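Local structure of peptidoglycan recognition protein 3 (Branchiostoma belcheri tsingtauense, 4Z8I) at residues A[73-78]-A[113-118]; A[77-82]-A[145-150]. The protein probably cleaves the amide bond between N-acetylmuramic acid and L-alanine in bacterial peptidoglycan as a zinc amidase whose recognition domain is joined to a chitin-binding domain. All coordinates share one frame; numbering follows the deposited sequence.

In the fold
Both contacts are made by one long loop, which leaves helix 69-72 and runs over the surface of the amidase fold before strand 87-94 enters the mixed sheet. Contact 1 comes first along this loop and joins it to helix 103-120; contact 2 follows, after an overlap at Thr77 and Asn78, and joins it to the loop between strands 138-140 and 158-163. The two centres are about 12 Å apart and lie on the same side of the chain's centre. A segment without helix or strand is thus tied at successive points to a helix and to another loop, two elements distant in sequence, within the domain that holds the zinc ion.

Contact 1: A[73-78]-A[113-118]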
loop_
_atom_site.group_PDB
_atom_site.type_symbol
_atom_site.label_atom_id
_atom_site.label_comp_id
_atom_site.label_asym_id
_atom_site.label_seq_id
_atom_site.Cartn_x
_atom_site.Cartn_y
_atom_site.Cartn_z
ATOM N N GLY A 73 -6.754 -17.843 -2.463
ATOM C CA GLY A 73 -6.653 -19.270 -2.224
ATOM C C GLY A 73 -5.729 -19.665 -1.095
ATOM O O GLY A 73 -5.024 -20.671 -1.185
ATOM N N SER A 74 -5.736 -18.879 -0.025
ATOM C CA SER A 74 -4.912 -19.170 1.140
ATOM C C SER A 74 -5.269 -20.517 1.737
ATOM O O SER A 74 -6.414 -20.965 1.644
ATOM C CB SER A 74 -5.091 -18.083 2.198
ATOM O OG SER A 74 -4.387 -18.399 3.384
ATOM N N ARG A 75 -4.282 -21.168 2.340
ATOM C CA ARG A 75 -4.526 -22.406 3.057
ATOM C C ARG A 75 -5.003 -22.035 4.450
ATOM O O ARG A 75 -4.889 -20.882 4.862
ATOM C CB ARG A 75 -3.255 -23.255 3.133
ATOM C CG ARG A 75 -2.218 -22.745 4.115
ATOM C CD ARG A 75 -1.256 -23.851 4.523
ATOM N NE ARG A 75 -0.121 -23.965 3.614
ATOM C CZ ARG A 75 0.860 -24.852 3.754
ATOM N NH1 ARG A 75 1.855 -24.884 2.881
ATOM N NH2 ARG A 75 0.841 -25.711 4.764
ATOM N N ALA A 76 -5.548 -23.004 5.173
ATOM C CA ALA A 76 -6.025 -22.742 6.522
ATOM C C ALA A 76 -4.871 -22.345 7.441
ATOM O O ALA A 76 -3.847 -23.027 7.495
ATOM C CB ALA A 76 -6.752 -23.957 7.070
ATOM N N THR A 77 -5.039 -21.229 8.144
ATOM C CA THR A 77 -4.083 -20.801 9.162
ATOM C C THR A 77 -4.808 -20.517 10.473
ATOM O O THR A 77 -6.038 -20.490 10.517
ATOM C CB THR A 77 -3.294 -19.548 8.730
ATOM O OG1 THR A 77 -4.200 -18.468 8.475
ATOM C CG2 THR A 77 -2.477 -19.832 7.478
ATOM N N ASN A 78 -4.043 -20.306 11.537
ATOM C CA ASN A 78 -4.613 -20.034 12.850
ATOM C C ASN A 78 -3.615 -19.257 13.699
ATOM O O ASN A 78 -3.323 -19.625 14.837
ATOM C CB ASN A 78 -5.002 -21.344 13.538
ATOM C CG ASN A 78 -5.915 -21.134 14.731
ATOM O OD1 ASN A 78 -6.611 -20.122 14.829
ATOM N ND2 ASN A 78 -5.919 -22.097 15.645
ATOM N N ILE A 113 4.503 -18.458 -2.178
ATOM C CA ILE A 113 5.255 -17.815 -1.108
ATOM C C ILE A 113 4.791 -18.310 0.263
ATOM O O ILE A 113 5.605 -18.576 1.153
ATOM C CB ILE A 113 5.180 -16.279 -1.204
ATOM C CG1 ILE A 113 5.889 -15.802 -2.474
ATOM C CG2 ILE A 113 5.812 -15.629 0.014
ATOM C CD1 ILE A 113 5.932 -14.298 -2.634
ATOM N N GLN A 114 3.480 -18.459 0.414
ATOM C CA GLN A 114 2.907 -18.974 1.651
ATOM C C GLN A 114 3.397 -20.392 1.908
ATOM O O GLN A 114 3.843 -20.707 3.008
ATOM C CB GLN A 114 1.375 -18.947 1.593
ATOM C CG GLN A 114 0.700 -19.394 2.885
ATOM C CD GLN A 114 -0.817 -19.363 2.805
ATOM O OE1 GLN A 114 -1.418 -20.015 1.951
ATOM N NE2 GLN A 114 -1.441 -18.606 3.699
ATOM N N ASN A 115 3.318 -21.241 0.888
ATOM C CA ASN A 115 3.783 -22.617 1.013
ATOM C C ASN A 115 5.261 -22.696 1.373
ATOM O O ASN A 115 5.676 -23.570 2.127
ATOM C CB ASN A 115 3.507 -23.402 -0.272
ATOM C CG ASN A 115 2.030 -23.632 -0.506
ATOM O OD1 ASN A 115 1.209 -23.467 0.399
ATOM N ND2 ASN A 115 1.684 -24.032 -1.722
ATOM N N TYR A 116 6.053 -21.775 0.838
ATOM C CA TYR A 116 7.473 -21.720 1.159
ATOM C C TYR A 116 7.701 -21.307 2.609
ATOM O O TYR A 116 8.548 -21.878 3.294
ATOM C CB TYR A 116 8.207 -20.770 0.206
ATOM C CG TYR A 116 9.633 -20.465 0.610
ATOM C CD1 TYR A 116 10.554 -21.482 0.819
ATOM C CD2 TYR A 116 10.062 -19.153 0.763
ATOM C CE1 TYR A 116 11.855 -21.202 1.179
ATOM C CE2 TYR A 116 11.360 -18.864 1.120
ATOM C CZ TYR A 116 12.252 -19.892 1.327
ATOM O OH TYR A 116 13.549 -19.608 1.688
ATOM N N HIS A 117 6.946 -20.320 3.077
ATOM C CA HIS A 117 7.100 -19.846 4.451
ATOM C C HIS A 117 6.622 -20.859 5.490
ATOM O O HIS A 117 7.244 -21.025 6.538
ATOM C CB HIS A 117 6.377 -18.513 4.647
ATOM C CG HIS A 117 7.092 -17.347 4.044
ATOM N ND1 HIS A 117 6.578 -16.069 4.065
ATOM C CD2 HIS A 117 8.282 -17.264 3.404
ATOM C CE1 HIS A 117 7.420 -15.248 3.465
ATOM N NE2 HIS A 117 8.463 -15.948 3.055
ATOM N N MET A 118 5.518 -21.537 5.195
ATOM C CA MET A 118 4.924 -22.478 6.136
ATOM C C MET A 118 5.566 -23.870 6.097
ATOM O O MET A 118 5.825 -24.465 7.143
ATOM C CB MET A 118 3.414 -22.576 5.906
ATOM C CG MET A 118 2.695 -21.242 6.006
ATOM S SD MET A 118 0.908 -21.407 5.905
ATOM C CE MET A 118 0.610 -22.454 7.331
#
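Gln114 reaches from helix 103-120 to the loop at Ser74 and Arg75 and uses both ends of its amide there, a compact example of one side chain serving as donor and acceptor at once. Its CG stands anti to the backbone N (chi1 -177°) and the chain runs on extended, which carries the amide straight out from the helix. NE2 gives a nearly linear hydrogen bond to Ser74 OG (3.0 Å), with the hydroxyl lying in the amide plane. OE1 receives the backbone N of Arg75 at 3.1 Å, the donor tilted moderately from the carbonyl plane. Ser74 OG itself donates to a lone pair of Arg75 O, in the carbonyl plane, at 2.9 Å, so the hydroxyl is engaged both ways. The second hydrogen of the Gln114 amide is accounted for by Asp125 OD1, and this buried group therefore has a partner for each of its polar functions.

Arg75 takes a different course. Its chain bends at chi3 (88°) and lays the guanidinium beside the helix, where NH1 bonds Asn115 OD1 at 2.9 Å from above the carbonyl plane. The stronger partner of NH1 is Asp119, one turn further on, through a salt bridge. Met118 slides past the arginine in the opposite direction: its CB sits over a guanidinium face, while SD touches Arg75 CD at 3.5 Å. Thr77 adds CG2, 4.1 Å from Met118 SD, and its OG1 is bonded to Lys69 NZ.

A glutamine of helix 103-120 thus bridges a loop N-H and a loop hydroxyl, packing the segment that follows helix 69-72 onto helix 103-120 at the surface of the peptidoglycan-recognition amidase fold.

Contact 2: A[77-82]-A[145-150]; sequences TNYNVF and DRRGAH
Arg146 keeps its chain extended from CG to NE and then turns its guanidinium at chi4 (85°); on the facing loop, Tyr79 has CG anti to its own nitrogen (chi1 175°), which swings the ring toward Arg147. These settings let an arginine and a tyrosine each grasp the opposite backbone. Arg146 NE gives a bent hydrogen bond to Tyr79 O at 2.8 Å, the oxygen lying in the guanidinium plane. NH2 of the same group reaches Asn80 OD1 at 3.0 Å in a straighter bond close to that plane, so two neighbouring acceptors hold the guanidinium by its edge. Asn80 is steadied in turn by ND2, which donates to Asn78 OD1. Over one guanidinium face lies Phe82 CE1, 3.6 Å from Arg146 CZ, with ring and guanidinium planes 68° apart.

In the other direction, Tyr79 OH donates to Arg147 O at 2.9 Å, approaching from above the carbonyl plane; this oxygen also accepts a bond from Arg142 NH1. Arg147 N donates to Val81 O (2.6 Å). The Arg147 chain bends at chi3, bringing a face of its guanidinium against Val81 CG1, 3.6 Å from Arg147 CZ. Phe82 and Arg146 form a single beta bridge, beside which Phe82 CA makes a CA-H...O contact of 3.1 Å with Asp145 O.

Beyond the bridge, a backbone bond between Asp145 and Leu83 continues the pairing of the two loops, and the Asp145 carboxylate meets Lys192 in a salt bridge. Toward its far end, segment 145-150 leads to His150, whose ND1 bonds the zinc ligand His93 on strand 87-94, while Thr77 at the start of segment 77-82 rests against helix 103-120.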
loop_
_atom_site.group_PDB
_atom_site.type_symbol
_atom_site.label_atom_id
_atom_site.label_comp_id
_atom_site.label_asym_id
_atom_site.label_seq_id
_atom_site.Cartn_x
_atom_site.Cartn_y
_atom_site.Cartn_z
ATOM N N THR A 77 -5.039 -21.229 8.144
ATOM C CA THR A 77 -4.083 -20.801 9.162
ATOM C C THR A 77 -4.808 -20.517 10.473
ATOM O O THR A 77 -6.038 -20.490 10.517
ATOM C CB THR A 77 -3.294 -19.548 8.730
ATOM O OG1 THR A 77 -4.200 -18.468 8.475
ATOM C CG2 THR A 77 -2.477 -19.832 7.478
ATOM N N ASN A 78 -4.043 -20.306 11.537
ATOM C CA ASN A 78 -4.613 -20.034 12.850
ATOM C C ASN A 78 -3.615 -19.257 13.699
ATOM O O ASN A 78 -3.323 -19.625 14.837
ATOM C CB ASN A 78 -5.002 -21.344 13.538
ATOM C CG ASN A 78 -5.915 -21.134 14.731
ATOM O OD1 ASN A 78 -6.611 -20.122 14.829
ATOM N ND2 ASN A 78 -5.919 -22.097 15.645
ATOM N N TYR A 79 -3.087 -18.181 13.125
ATOM C CA TYR A 79 -2.068 -17.370 13.783
ATOM C C TYR A 79 -2.693 -16.107 14.354
ATOM O O TYR A 79 -3.226 -15.277 13.616
ATOM C CB TYR A 79 -0.961 -17.014 12.790
ATOM C CG TYR A 79 0.094 -16.086 13.335
ATOM C CD1 TYR A 79 1.135 -16.567 14.114
ATOM C CD2 TYR A 79 0.057 -14.726 13.056
ATOM C CE1 TYR A 79 2.105 -15.722 14.608
ATOM C CE2 TYR A 79 1.021 -13.874 13.547
ATOM C CZ TYR A 79 2.044 -14.377 14.319
ATOM O OH TYR A 79 3.007 -13.531 14.811
ATOM N N ASN A 80 -2.628 -15.963 15.670
ATOM C CA ASN A 80 -3.317 -14.863 16.327
ATOM C C ASN A 80 -2.439 -14.065 17.292
ATOM O O ASN A 80 -2.869 -13.724 18.396
ATOM C CB ASN A 80 -4.573 -15.379 17.034
ATOM C CG ASN A 80 -5.483 -16.163 16.103
ATOM O OD1 ASN A 80 -6.222 -15.586 15.301
ATOM N ND2 ASN A 80 -5.432 -17.486 16.206
ATOM N N VAL A 81 -1.212 -13.767 16.872
ATOM C CA VAL A 81 -0.331 -12.890 17.637
ATOM C C VAL A 81 -0.499 -11.455 17.147
ATOM O O VAL A 81 -0.023 -11.093 16.069
ATOM C CB VAL A 81 1.136 -13.331 17.530
ATOM C CG1 VAL A 81 2.042 -12.354 18.258
ATOM C CG2 VAL A 81 1.297 -14.724 18.103
ATOM N N PHE A 82 -1.180 -10.641 17.946
ATOM C CA PHE A 82 -1.633 -9.332 17.486
ATOM C C PHE A 82 -0.634 -8.191 17.677
ATOM O O PHE A 82 0.076 -8.125 18.681
ATOM C CB PHE A 82 -2.981 -8.982 18.122
ATOM C CG PHE A 82 -4.057 -9.986 17.835
ATOM C CD1 PHE A 82 -4.682 -10.016 16.599
ATOM C CD2 PHE A 82 -4.436 -10.908 18.794
ATOM C CE1 PHE A 82 -5.665 -10.944 16.328
ATOM C CE2 PHE A 82 -5.419 -11.839 18.529
ATOM C CZ PHE A 82 -6.033 -11.858 17.295
ATOM N N ASP A 145 -3.705 -6.479 11.725
ATOM C CA ASP A 145 -3.793 -6.696 13.163
ATOM C C ASP A 145 -2.836 -7.744 13.723
ATOM O O ASP A 145 -2.687 -7.855 14.939
ATOM C CB ASP A 145 -5.237 -7.044 13.537
ATOM C CG ASP A 145 -6.226 -5.997 13.065
ATOM O OD1 ASP A 145 -5.824 -4.824 12.918
ATOM O OD2 ASP A 145 -7.406 -6.343 12.838
ATOM N N ARG A 146 -2.186 -8.504 12.848
ATOM C CA ARG A 146 -1.325 -9.597 13.299
ATOM C C ARG A 146 0.159 -9.310 13.091
ATOM O O ARG A 146 0.555 -8.725 12.081
ATOM C CB ARG A 146 -1.732 -10.911 12.621
ATOM C CG ARG A 146 -2.949 -11.561 13.265
ATOM C CD ARG A 146 -3.699 -12.495 12.321
ATOM N NE ARG A 146 -4.854 -13.101 12.988
ATOM C CZ ARG A 146 -6.051 -12.526 13.080
ATOM N NH1 ARG A 146 -6.262 -11.332 12.544
ATOM N NH2 ARG A 146 -7.041 -13.143 13.712
ATOM N N ARG A 147 0.975 -9.717 14.060
ATOM C CA ARG A 147 2.421 -9.544 13.966
ATOM C C ARG A 147 2.991 -10.344 12.803
ATOM O O ARG A 147 2.712 -11.533 12.663
ATOM C CB ARG A 147 3.106 -9.978 15.260
ATOM C CG ARG A 147 4.625 -9.909 15.187
ATOM C CD ARG A 147 5.274 -10.705 16.300
ATOM N NE ARG A 147 4.914 -10.192 17.617
ATOM C CZ ARG A 147 5.267 -10.767 18.761
ATOM N NH1 ARG A 147 5.988 -11.879 18.748
ATOM N NH2 ARG A 147 4.896 -10.235 19.918
ATOM N N GLY A 148 3.799 -9.693 11.975
ATOM C CA GLY A 148 4.394 -10.363 10.834
ATOM C C GLY A 148 5.717 -11.024 11.160
ATOM O O GLY A 148 6.220 -10.923 12.280
ATOM N N ALA A 149 6.274 -11.712 10.170
ATOM C CA ALA A 149 7.599 -12.303 10.287
ATOM C C ALA A 149 8.409 -11.950 9.047
ATOM O O ALA A 149 8.710 -12.813 8.220
ATOM C CB ALA A 149 7.494 -13.807 10.451
ATOM N N HIS A 150 8.758 -10.671 8.926
ATOM C CA HIS A 150 9.433 -10.159 7.738
ATOM C C HIS A 150 10.726 -9.415 8.067
ATOM O O HIS A 150 11.610 -9.293 7.218
ATOM C CB HIS A 150 8.489 -9.242 6.953
ATOM C CG HIS A 150 7.977 -8.078 7.745
ATOM N ND1 HIS A 150 8.666 -6.889 7.854
ATOM C CD2 HIS A 150 6.842 -7.921 8.467
ATOM C CE1 HIS A 150 7.979 -6.049 8.607
ATOM N NE2 HIS A 150 6.868 -6.651 8.992
#